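Local coordinates for thiamine-binding periplasmic protein (PDB 2QRY) that binds thiamine, thiamine phosphate and thiamine diphosphate with high affinity in the periplasm as part of the ABC transporter complex for thiamine import, at residues Thr29-Ala34 with Leu60-Ser65; Ser65-Leu70 with Leu83-Asn88; Pro122-Tyr127 with Thr280-Tyr285. All blocks are in the same frame, centred on the assembly; numbering follows the deposited sequence.

Interaction 1 of 3, residues Thr29-Ala34 with Leu60-Ser65; sequences TYDSFA and LEDGVS. With TPS (thiamin phosphate), chain E.
The phosphate end of the thiamin phosphate site is built where Tyr30 and Asp31, just past strand 24-29, lie beside Glu61 and Asp62, just past strand 54-59. Backbone joins the two loops first: Leu60 N donates to Thr29 O at 2.9 Å, and the CA-H of Tyr30 points at Glu61 O, 3.0 Å from CA. Thr29 turns its hydroxyl away from this seam, to Leu83 O. The strands are parallel neighbours, so both loops leave from the C-terminal ends of their strands, the arrangement by which an alpha/beta binding protein builds its ligand site, and each soon enters a helix. Tyr30 has CG between its backbone N and carbonyl carbon (chi1 50°), which lays the ring against the ligand: C6 of thiamin phosphate sits 3.8 Å above one face, offset toward the rim. The hydroxyl is held by Glu248 beyond. Gly63 N donates to phosphate O2 at 2.6 Å, a bond left doubtful because O2 is too close to a neighbouring atom. The carboxylates of Asp31 and Asp62 come close, OD2 to OD1 4.3 Å; a water 3.0 Å from Asp62 OD1 probably bridges it to Asp31 OD1, which Ser201 also binds.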
loop_
_atom_site.group_PDB
_atom_site.type_symbol
_atom_site.label_atom_id
_atom_site.label_comp_id
_atom_site.label_asym_id
_atom_site.label_seq_id
_atom_site.Cartn_x
_atom_site.Cartn_y
_atom_site.Cartn_z
ATOM N N THR A 29 9.572 -7.822 1.951
ATOM C CA THR A 29 8.842 -6.630 1.537
ATOM C C THR A 29 8.479 -6.718 0.048
ATOM O O THR A 29 8.847 -7.681 -0.622
ATOM C CB THR A 29 9.674 -5.344 1.807
ATOM O OG1 THR A 29 8.850 -4.192 1.592
ATOM C CG2 THR A 29 10.897 -5.282 0.885
ATOM N N TYR A 30 7.747 -5.726 -0.459
ATOM C CA TYR A 30 7.353 -5.717 -1.864
ATOM C C TYR A 30 8.413 -5.041 -2.734
ATOM O O TYR A 30 9.299 -4.354 -2.210
ATOM C CB TYR A 30 5.976 -5.055 -2.024
ATOM C CG TYR A 30 5.808 -3.707 -1.353
ATOM C CD1 TYR A 30 6.248 -2.535 -1.969
ATOM C CD2 TYR A 30 5.147 -3.600 -0.125
ATOM C CE1 TYR A 30 6.020 -1.277 -1.381
ATOM C CE2 TYR A 30 4.917 -2.355 0.473
ATOM C CZ TYR A 30 5.351 -1.201 -0.163
ATOM O OH TYR A 30 5.081 0.027 0.400
ATOM N N ASP A 31 8.329 -5.225 -4.055
ATOM C CA ASP A 31 9.346 -4.680 -4.955
ATOM C C ASP A 31 9.550 -3.180 -5.042
ATOM O O ASP A 31 10.692 -2.732 -5.148
ATOM C CB ASP A 31 9.199 -5.242 -6.382
ATOM C CG ASP A 31 7.816 -5.044 -6.965
ATOM O OD1 ASP A 31 7.202 -3.980 -6.741
ATOM O OD2 ASP A 31 7.349 -5.962 -7.673
ATOM N N SER A 32 8.481 -2.393 -5.006
ATOM C CA SER A 32 8.653 -0.951 -5.100
ATOM C C SER A 32 9.335 -0.373 -3.853
ATOM O O SER A 32 9.869 0.731 -3.895
ATOM C CB SER A 32 7.309 -0.262 -5.345
ATOM O OG SER A 32 6.431 -0.451 -4.258
ATOM N N PHE A 33 9.341 -1.119 -2.750
ATOM C CA PHE A 33 9.986 -0.620 -1.537
ATOM C C PHE A 33 11.496 -0.827 -1.624
ATOM O O PHE A 33 12.268 0.107 -1.408
ATOM C CB PHE A 33 9.453 -1.330 -0.290
ATOM C CG PHE A 33 9.912 -0.709 1.003
ATOM C CD1 PHE A 33 9.207 0.346 1.575
ATOM C CD2 PHE A 33 11.062 -1.160 1.638
ATOM C CE1 PHE A 33 9.640 0.938 2.762
ATOM C CE2 PHE A 33 11.504 -0.573 2.828
ATOM C CZ PHE A 33 10.792 0.477 3.392
ATOM N N ALA A 34 11.912 -2.048 -1.950
ATOM C CA ALA A 34 13.333 -2.375 -2.051
ATOM C C ALA A 34 13.979 -1.921 -3.363
ATOM O O ALA A 34 15.193 -2.037 -3.538
ATOM C CB ALA A 34 13.531 -3.875 -1.875
ATOM N N LEU A 60 10.113 -9.887 -1.982
ATOM C CA LEU A 60 9.560 -11.223 -2.165
ATOM C C LEU A 60 8.169 -11.378 -2.780
ATOM O O LEU A 60 7.935 -12.260 -3.611
ATOM C CB LEU A 60 9.570 -11.927 -0.810
ATOM C CG LEU A 60 9.997 -13.383 -0.874
ATOM C CD1 LEU A 60 11.355 -13.464 -1.565
ATOM C CD2 LEU A 60 10.056 -13.970 0.525
ATOM N N GLU A 61 7.236 -10.545 -2.348
ATOM C CA GLU A 61 5.875 -10.636 -2.843
ATOM C C GLU A 61 5.232 -9.268 -2.767
ATOM O O GLU A 61 5.808 -8.316 -2.232
ATOM C CB GLU A 61 5.046 -11.578 -1.958
ATOM C CG GLU A 61 5.524 -13.017 -1.854
ATOM C CD GLU A 61 5.062 -13.873 -3.016
ATOM O OE1 GLU A 61 4.181 -13.429 -3.782
ATOM O OE2 GLU A 61 5.574 -15.003 -3.153
ATOM N N ASP A 62 4.025 -9.191 -3.303
ATOM C CA ASP A 62 3.249 -7.980 -3.247
ATOM C C ASP A 62 2.585 -7.994 -1.863
ATOM O O ASP A 62 2.562 -9.028 -1.189
ATOM C CB ASP A 62 2.222 -7.978 -4.378
ATOM C CG ASP A 62 2.852 -7.650 -5.718
ATOM O OD1 ASP A 62 3.482 -6.574 -5.814
ATOM O OD2 ASP A 62 2.734 -8.457 -6.668
ATOM N N GLY A 63 2.071 -6.843 -1.442
ATOM C CA GLY A 63 1.439 -6.704 -0.143
ATOM C C GLY A 63 0.639 -7.858 0.436
ATOM O O GLY A 63 1.022 -8.426 1.458
ATOM N N VAL A 64 -0.483 -8.199 -0.186
ATOM C CA VAL A 64 -1.305 -9.280 0.338
ATOM C C VAL A 64 -0.579 -10.619 0.271
ATOM O O VAL A 64 -0.681 -11.434 1.190
ATOM C CB VAL A 64 -2.645 -9.385 -0.417
ATOM C CG1 VAL A 64 -3.500 -10.512 0.185
ATOM C CG2 VAL A 64 -3.380 -8.053 -0.350
ATOM N N SER A 65 0.165 -10.840 -0.810
ATOM C CA SER A 65 0.902 -12.090 -0.966
ATOM C C SER A 65 1.965 -12.298 0.109
ATOM O O SER A 65 2.287 -13.441 0.452
ATOM C CB SER A 65 1.546 -12.172 -2.353
ATOM O OG SER A 65 0.565 -12.448 -3.332
HETATM C CM2 TPS E . 4.762 6.861 -8.228
HETATM N N3 TPS E . 3.204 2.511 -3.554
HETATM C C2 TPS E . 3.245 2.008 -4.772
HETATM S S1 TPS E . 2.778 0.361 -4.566
HETATM C C5 TPS E . 2.533 0.399 -2.813
HETATM C C4 TPS E . 2.843 1.708 -2.513
HETATM C CM4 TPS E . 2.768 2.214 -1.077
HETATM C C6 TPS E . 2.089 -0.779 -2.003
HETATM C C7 TPS E . 2.070 -1.873 -3.071
HETATM O O7 TPS E . 1.625 -3.140 -2.602
HETATM N N1A TPS E . 3.255 6.196 -6.401
HETATM C C2A TPS E . 4.467 6.104 -6.954
HETATM N N3A TPS E . 5.418 5.354 -6.401
HETATM C C4A TPS E . 5.195 4.660 -5.264
HETATM N N4A TPS E . 6.201 3.886 -4.715
HETATM C C5A TPS E . 3.908 4.733 -4.643
HETATM C C6A TPS E . 2.945 5.540 -5.272
HETATM C C7A TPS E . 3.551 3.972 -3.343
HETATM P P1 TPS E . 1.690 -4.142 -3.868
HETATM O O1 TPS E . 0.868 -3.544 -5.044
HETATM O O2 TPS E . 1.185 -5.592 -3.482
HETATM O O3 TPS E . 3.162 -4.253 -4.321
HETATM O O HOH W 1 4.487 -4.559 -7.783
#

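Interaction 2 of 3, residues Ser65-Leu70 with Leu83-Asn88; sequences SLLNRL and LGLDNN
Leu66 and Leu67 on helix 63-73 receive the side chain of Leu85 from strand 81-86, and the three leucines are turned so that two branches do most of the touching. Leu85 reaches toward the helix with one branch. Its CD2 lies 3.9 Å from Leu66 CB and 4.0 Å from Leu67 CB, and it also rests against the backbone, 3.8 Å from Leu67 N. A single methyl thus straddles two successive residues of the helix near their roots. Leu66 answers in the other direction. With CG anti to the carbonyl carbon (chi1 -79°) and the chain extended beyond it (chi2 175°), its CD1 is carried past Leu85 to the strand backbone, where it meets Leu83 O at 3.6 Å and Gly84 C at 4.1 Å. The two leucines therefore pass alongside each other, each extending toward the main chain of the opposite segment, and no hydrogen bond joins the segments. Gly84, lacking a side chain, presents only backbone to that methyl. It also supplies the unusual conformation of a G1 beta bulge, in which Gly84 and Leu85 together face Val249. A little farther along, Asn88 N approaches Asp86 OD1 from above the carboxylate plane at 2.9 Å, making an Asx turn. Helix 63-73 crosses strand 81-86 at about 104°, their local axes 8.5 Å apart; Leu66 also touches Tyr28 on the parallel strand 24-29, while on its other side strand 81-86 pairs with the antiparallel strand 243-252.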
loop_
_atom_site.group_PDB
_atom_site.type_symbol
_atom_site.label_atom_id
_atom_site.label_comp_id
_atom_site.label_asym_id
_atom_site.label_seq_id
_atom_site.Cartn_x
_atom_site.Cartn_y
_atom_site.Cartn_z
ATOM N N SER A 65 0.165 -10.840 -0.810
ATOM C CA SER A 65 0.902 -12.090 -0.966
ATOM C C SER A 65 1.965 -12.298 0.109
ATOM O O SER A 65 2.287 -13.441 0.452
ATOM C CB SER A 65 1.546 -12.172 -2.353
ATOM O OG SER A 65 0.565 -12.448 -3.332
ATOM N N LEU A 66 2.511 -11.207 0.640
ATOM C CA LEU A 66 3.514 -11.331 1.687
ATOM C C LEU A 66 2.936 -12.198 2.810
ATOM O O LEU A 66 3.572 -13.147 3.271
ATOM C CB LEU A 66 3.909 -9.950 2.228
ATOM C CG LEU A 66 4.902 -9.115 1.402
ATOM C CD1 LEU A 66 5.060 -7.744 2.035
ATOM C CD2 LEU A 66 6.260 -9.814 1.322
ATOM N N LEU A 67 1.716 -11.887 3.232
ATOM C CA LEU A 67 1.077 -12.651 4.301
ATOM C C LEU A 67 0.830 -14.117 3.905
ATOM O O LEU A 67 1.149 -15.032 4.668
ATOM C CB LEU A 67 -0.265 -12.023 4.680
ATOM C CG LEU A 67 -0.765 -12.079 6.131
ATOM C CD1 LEU A 67 -2.288 -12.084 6.125
ATOM C CD2 LEU A 67 -0.244 -13.306 6.855
ATOM N N ASN A 68 0.266 -14.346 2.720
ATOM C CA ASN A 68 -0.031 -15.716 2.320
ATOM C C ASN A 68 1.230 -16.554 2.203
ATOM O O ASN A 68 1.224 -17.741 2.525
ATOM C CB ASN A 68 -0.862 -15.760 1.020
ATOM C CG ASN A 68 -0.031 -15.573 -0.238
ATOM O OD1 ASN A 68 0.797 -16.417 -0.594
ATOM N ND2 ASN A 68 -0.265 -14.467 -0.934
ATOM N N ARG A 69 2.322 -15.933 1.779
ATOM C CA ARG A 69 3.570 -16.662 1.657
ATOM C C ARG A 69 4.129 -17.004 3.034
ATOM O O ARG A 69 4.610 -18.118 3.266
ATOM C CB ARG A 69 4.587 -15.853 0.861
ATOM C CG ARG A 69 5.901 -16.574 0.705
ATOM C CD ARG A 69 6.672 -16.042 -0.473
ATOM N NE ARG A 69 7.997 -16.644 -0.570
ATOM C CZ ARG A 69 8.800 -16.506 -1.616
ATOM N NH1 ARG A 69 8.408 -15.783 -2.657
ATOM N NH2 ARG A 69 9.995 -17.086 -1.617
ATOM N N LEU A 70 4.049 -16.052 3.956
ATOM C CA LEU A 70 4.545 -16.272 5.306
ATOM C C LEU A 70 3.733 -17.367 6.000
ATOM O O LEU A 70 4.279 -18.173 6.747
ATOM C CB LEU A 70 4.468 -14.983 6.123
ATOM C CG LEU A 70 5.149 -15.074 7.487
ATOM C CD1 LEU A 70 6.654 -15.115 7.293
ATOM C CD2 LEU A 70 4.763 -13.892 8.344
ATOM N N LEU A 83 7.811 -6.376 6.123
ATOM C CA LEU A 83 7.488 -4.965 5.916
ATOM C C LEU A 83 6.622 -4.781 4.662
ATOM O O LEU A 83 7.017 -5.163 3.568
ATOM C CB LEU A 83 8.778 -4.155 5.783
ATOM C CG LEU A 83 8.677 -2.634 5.618
ATOM C CD1 LEU A 83 9.911 -1.969 6.239
ATOM C CD2 LEU A 83 8.528 -2.269 4.144
ATOM N N GLY A 84 5.438 -4.205 4.821
ATOM C CA GLY A 84 4.598 -4.015 3.658
ATOM C C GLY A 84 3.186 -4.556 3.755
ATOM O O GLY A 84 2.496 -4.626 2.750
ATOM N N LEU A 85 2.753 -4.976 4.937
ATOM C CA LEU A 85 1.377 -5.436 5.082
ATOM C C LEU A 85 0.667 -4.129 5.368
ATOM O O LEU A 85 1.303 -3.088 5.369
ATOM C CB LEU A 85 1.224 -6.367 6.279
ATOM C CG LEU A 85 1.968 -7.698 6.270
ATOM C CD1 LEU A 85 1.642 -8.459 7.550
ATOM C CD2 LEU A 85 1.559 -8.514 5.054
ATOM N N ASP A 86 -0.640 -4.147 5.590
ATOM C CA ASP A 86 -1.303 -2.889 5.911
ATOM C C ASP A 86 -2.498 -3.074 6.830
ATOM O O ASP A 86 -2.803 -4.187 7.255
ATOM C CB ASP A 86 -1.691 -2.111 4.640
ATOM C CG ASP A 86 -2.909 -2.676 3.931
ATOM O OD1 ASP A 86 -3.564 -3.599 4.470
ATOM O OD2 ASP A 86 -3.217 -2.176 2.821
ATOM N N ASN A 87 -3.153 -1.963 7.144
ATOM C CA ASN A 87 -4.296 -1.946 8.045
ATOM C C ASN A 87 -5.404 -2.950 7.728
ATOM O O ASN A 87 -6.079 -3.427 8.635
ATOM C CB ASN A 87 -4.880 -0.529 8.098
ATOM C CG ASN A 87 -5.334 -0.042 6.739
ATOM O OD1 ASN A 87 -4.569 -0.062 5.776
ATOM N ND2 ASN A 87 -6.579 0.401 6.655
ATOM N N ASN A 88 -5.588 -3.277 6.457
ATOM C CA ASN A 88 -6.635 -4.215 6.068
ATOM C C ASN A 88 -6.286 -5.678 6.316
ATOM O O ASN A 88 -7.155 -6.547 6.235
ATOM C CB ASN A 88 -6.985 -4.038 4.587
ATOM C CG ASN A 88 -7.514 -2.654 4.275
ATOM O OD1 ASN A 88 -8.404 -2.143 4.960
ATOM N ND2 ASN A 88 -6.976 -2.040 3.229
#

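Interaction 3 of 3, residues Pro122-Tyr127 with Thr280-Tyr285; sequences PFDYGY and TGNWMY. With TPS (thiamin phosphate), chain E.
Tyr285 O is approached from two successive residues of strand 121-133: Tyr125 N donates to it at 2.9 Å, and Asp124 CA brings a weaker C-H contact at 3.2 Å. Tyr285 N returns the bond to Tyr125 O, also at 2.9 Å, completing an antiparallel hydrogen-bonded pair. Both side chains leave on the same face of the sheet. There Tyr285 CB lies over the face of the Tyr125 ring in a CH-pi contact, 3.6 Å from the centroid; the rings themselves meet obliquely, planes 31° apart. Tyr285 gains a cation-pi partner in Lys301. This short bridge fastens a late segment of the chain to the long strand 121-133 of the central sheet and sets the backbone just before it against the ligand of this type II periplasmic binding protein. Met284, a selenomethionine, points toward the strand. Its chain bends at chi2 and chi3 (-72° and -83°), curling CE back to 3.4 Å from Gly126 N, while SE faces the thiazolium methyl CM4 of thiamin phosphate at 3.8 Å. Asp124 lays its carboxylate carbon against Met284 CB at 3.7 Å. Farther along the ligand, Trp283 CD1 lies 3.7 Å from N3A of the pyrimidine.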
loop_
_atom_site.group_PDB
_atom_site.type_symbol
_atom_site.label_atom_id
_atom_site.label_comp_id
_atom_site.label_asym_id
_atom_site.label_seq_id
_atom_site.Cartn_x
_atom_site.Cartn_y
_atom_site.Cartn_z
ATOM N N PRO A 122 3.133 1.044 12.167
ATOM C CA PRO A 122 2.971 1.774 10.908
ATOM C C PRO A 122 4.268 2.473 10.519
ATOM O O PRO A 122 5.056 2.852 11.387
ATOM C CB PRO A 122 1.879 2.792 11.229
ATOM C CG PRO A 122 1.119 2.160 12.328
ATOM C CD PRO A 122 2.197 1.546 13.186
ATOM N N PHE A 123 4.489 2.640 9.217
ATOM C CA PHE A 123 5.672 3.343 8.745
ATOM C C PHE A 123 5.300 4.416 7.721
ATOM O O PHE A 123 6.115 5.274 7.390
ATOM C CB PHE A 123 6.737 2.363 8.213
ATOM C CG PHE A 123 6.335 1.586 6.985
ATOM C CD1 PHE A 123 6.420 2.159 5.719
ATOM C CD2 PHE A 123 5.964 0.247 7.087
ATOM C CE1 PHE A 123 6.154 1.409 4.581
ATOM C CE2 PHE A 123 5.696 -0.512 5.953
ATOM C CZ PHE A 123 5.792 0.068 4.701
ATOM N N ASP A 124 4.062 4.366 7.232
ATOM C CA ASP A 124 3.539 5.374 6.307
ATOM C C ASP A 124 2.064 5.144 5.991
ATOM O O ASP A 124 1.507 4.101 6.324
ATOM C CB ASP A 124 4.359 5.472 5.000
ATOM C CG ASP A 124 4.228 4.251 4.102
ATOM O OD1 ASP A 124 3.174 3.571 4.110
ATOM O OD2 ASP A 124 5.194 3.987 3.354
ATOM N N TYR A 125 1.422 6.137 5.385
ATOM C CA TYR A 125 0.011 6.003 5.044
ATOM C C TYR A 125 -0.327 6.787 3.785
ATOM O O TYR A 125 0.438 7.646 3.354
ATOM C CB TYR A 125 -0.872 6.460 6.215
ATOM C CG TYR A 125 -0.872 7.956 6.473
ATOM C CD1 TYR A 125 -1.839 8.782 5.897
ATOM C CD2 TYR A 125 0.094 8.543 7.291
ATOM C CE1 TYR A 125 -1.848 10.154 6.129
ATOM C CE2 TYR A 125 0.097 9.920 7.531
ATOM C CZ TYR A 125 -0.879 10.718 6.948
ATOM O OH TYR A 125 -0.896 12.075 7.189
ATOM N N GLY A 126 -1.470 6.473 3.192
ATOM C CA GLY A 126 -1.876 7.159 1.985
ATOM C C GLY A 126 -3.318 6.875 1.631
ATOM O O GLY A 126 -4.055 6.261 2.408
ATOM N N TYR A 127 -3.720 7.318 0.446
ATOM C CA TYR A 127 -5.081 7.122 -0.009
ATOM C C TYR A 127 -5.091 6.609 -1.438
ATOM O O TYR A 127 -4.487 7.208 -2.328
ATOM C CB TYR A 127 -5.838 8.441 0.080
ATOM C CG TYR A 127 -5.796 9.044 1.466
ATOM C CD1 TYR A 127 -6.694 8.633 2.453
ATOM C CD2 TYR A 127 -4.836 10.002 1.802
ATOM C CE1 TYR A 127 -6.640 9.163 3.747
ATOM C CE2 TYR A 127 -4.770 10.533 3.089
ATOM C CZ TYR A 127 -5.678 10.108 4.055
ATOM O OH TYR A 127 -5.626 10.631 5.326
ATOM N N THR A 280 10.105 10.785 -0.435
ATOM C CA THR A 280 10.626 10.655 -1.792
ATOM C C THR A 280 11.032 9.235 -2.173
ATOM O O THR A 280 11.460 8.989 -3.298
ATOM C CB THR A 280 11.828 11.600 -2.016
ATOM O OG1 THR A 280 12.915 11.212 -1.168
ATOM C CG2 THR A 280 11.432 13.048 -1.697
ATOM N N GLY A 281 10.889 8.299 -1.239
ATOM C CA GLY A 281 11.236 6.920 -1.527
ATOM C C GLY A 281 10.019 6.080 -1.867
ATOM O O GLY A 281 9.994 5.404 -2.896
ATOM N N ASN A 282 9.006 6.134 -1.004
ATOM C CA ASN A 282 7.776 5.367 -1.188
ATOM C C ASN A 282 6.620 6.235 -1.677
ATOM O O ASN A 282 5.570 5.714 -2.047
ATOM C CB ASN A 282 7.368 4.701 0.128
ATOM C CG ASN A 282 6.907 3.252 -0.055
ATOM O OD1 ASN A 282 6.098 2.735 0.727
ATOM N ND2 ASN A 282 7.438 2.587 -1.071
ATOM N N TRP A 283 6.803 7.552 -1.668
ATOM C CA TRP A 283 5.755 8.466 -2.105
ATOM C C TRP A 283 4.454 8.206 -1.344
ATOM O O TRP A 283 3.419 7.857 -1.909
ATOM C CB TRP A 283 5.561 8.333 -3.618
ATOM C CG TRP A 283 6.839 8.623 -4.332
ATOM C CD1 TRP A 283 7.733 7.713 -4.828
ATOM C CD2 TRP A 283 7.440 9.911 -4.508
ATOM N NE1 TRP A 283 8.853 8.354 -5.293
ATOM C CE2 TRP A 283 8.702 9.704 -5.110
ATOM C CE3 TRP A 283 7.038 11.220 -4.209
ATOM C CZ2 TRP A 283 9.566 10.761 -5.420
ATOM C CZ3 TRP A 283 7.895 12.271 -4.516
ATOM C CH2 TRP A 283 9.147 12.033 -5.116
HETATM N N MSE A 284 4.544 8.382 -0.035
HETATM C CA MSE A 284 3.438 8.186 0.888
HETATM C C MSE A 284 3.660 9.186 2.022
HETATM O O MSE A 284 4.743 9.762 2.133
HETATM C CB MSE A 284 3.485 6.760 1.454
HETATM C CG MSE A 284 3.226 5.652 0.447
HETATM SE SE MSE A 284 1.370 5.585 -0.103
HETATM C CE MSE A 284 0.659 4.539 1.378
ATOM N N TYR A 285 2.651 9.391 2.862
ATOM C CA TYR A 285 2.792 10.314 3.987
ATOM C C TYR A 285 3.470 9.586 5.148
ATOM O O TYR A 285 3.068 8.483 5.520
ATOM C CB TYR A 285 1.423 10.841 4.432
ATOM C CG TYR A 285 0.746 11.710 3.400
ATOM C CD1 TYR A 285 1.225 12.988 3.113
ATOM C CD2 TYR A 285 -0.362 11.247 2.692
ATOM C CE1 TYR A 285 0.618 13.786 2.145
ATOM C CE2 TYR A 285 -0.979 12.036 1.722
ATOM C CZ TYR A 285 -0.481 13.303 1.454
ATOM O OH TYR A 285 -1.080 14.075 0.490
HETATM C CM2 TPS E . 4.762 6.861 -8.228
HETATM N N3 TPS E . 3.204 2.511 -3.554
HETATM C C2 TPS E . 3.245 2.008 -4.772
HETATM S S1 TPS E . 2.778 0.361 -4.566
HETATM C C5 TPS E . 2.533 0.399 -2.813
HETATM C C4 TPS E . 2.843 1.708 -2.513
HETATM C CM4 TPS E . 2.768 2.214 -1.077
HETATM C C6 TPS E . 2.089 -0.779 -2.003
HETATM C C7 TPS E . 2.070 -1.873 -3.071
HETATM O O7 TPS E . 1.625 -3.140 -2.602
HETATM N N1A TPS E . 3.255 6.196 -6.401
HETATM C C2A TPS E . 4.467 6.104 -6.954
HETATM N N3A TPS E . 5.418 5.354 -6.401
HETATM C C4A TPS E . 5.195 4.660 -5.264
HETATM N N4A TPS E . 6.201 3.886 -4.715
HETATM C C5A TPS E . 3.908 4.733 -4.643
HETATM C C6A TPS E . 2.945 5.540 -5.272
HETATM C C7A TPS E . 3.551 3.972 -3.343
HETATM P P1 TPS E . 1.690 -4.142 -3.868
HETATM O O1 TPS E . 0.868 -3.544 -5.044
HETATM O O2 TPS E . 1.185 -5.592 -3.482
HETATM O O3 TPS E . 3.162 -4.253 -4.321
#

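From the N terminus the contacts close three loops in series, and none encloses or crosses another. Interaction 1 joins the ends of strands 24-29 and 54-59. Interaction 2 follows at once, sharing Ser65, and packs helix 63-73 on strand 81-86; this helix belongs to the crossover that carries the chain from strand 54-59 past strand 24-29. Interaction 3 closes a much longer loop, bringing residues 280-285 back to strand 121-133. Phe123 packs on Leu83, joining interactions 2 and 3, whose strands 81-86 and 121-133 both pair with strand 243-252. Interactions 1 and 3 both touch thiamin phosphate, the former at its phosphate and thiazolium parts, the latter at its thiazolium and pyrimidine parts.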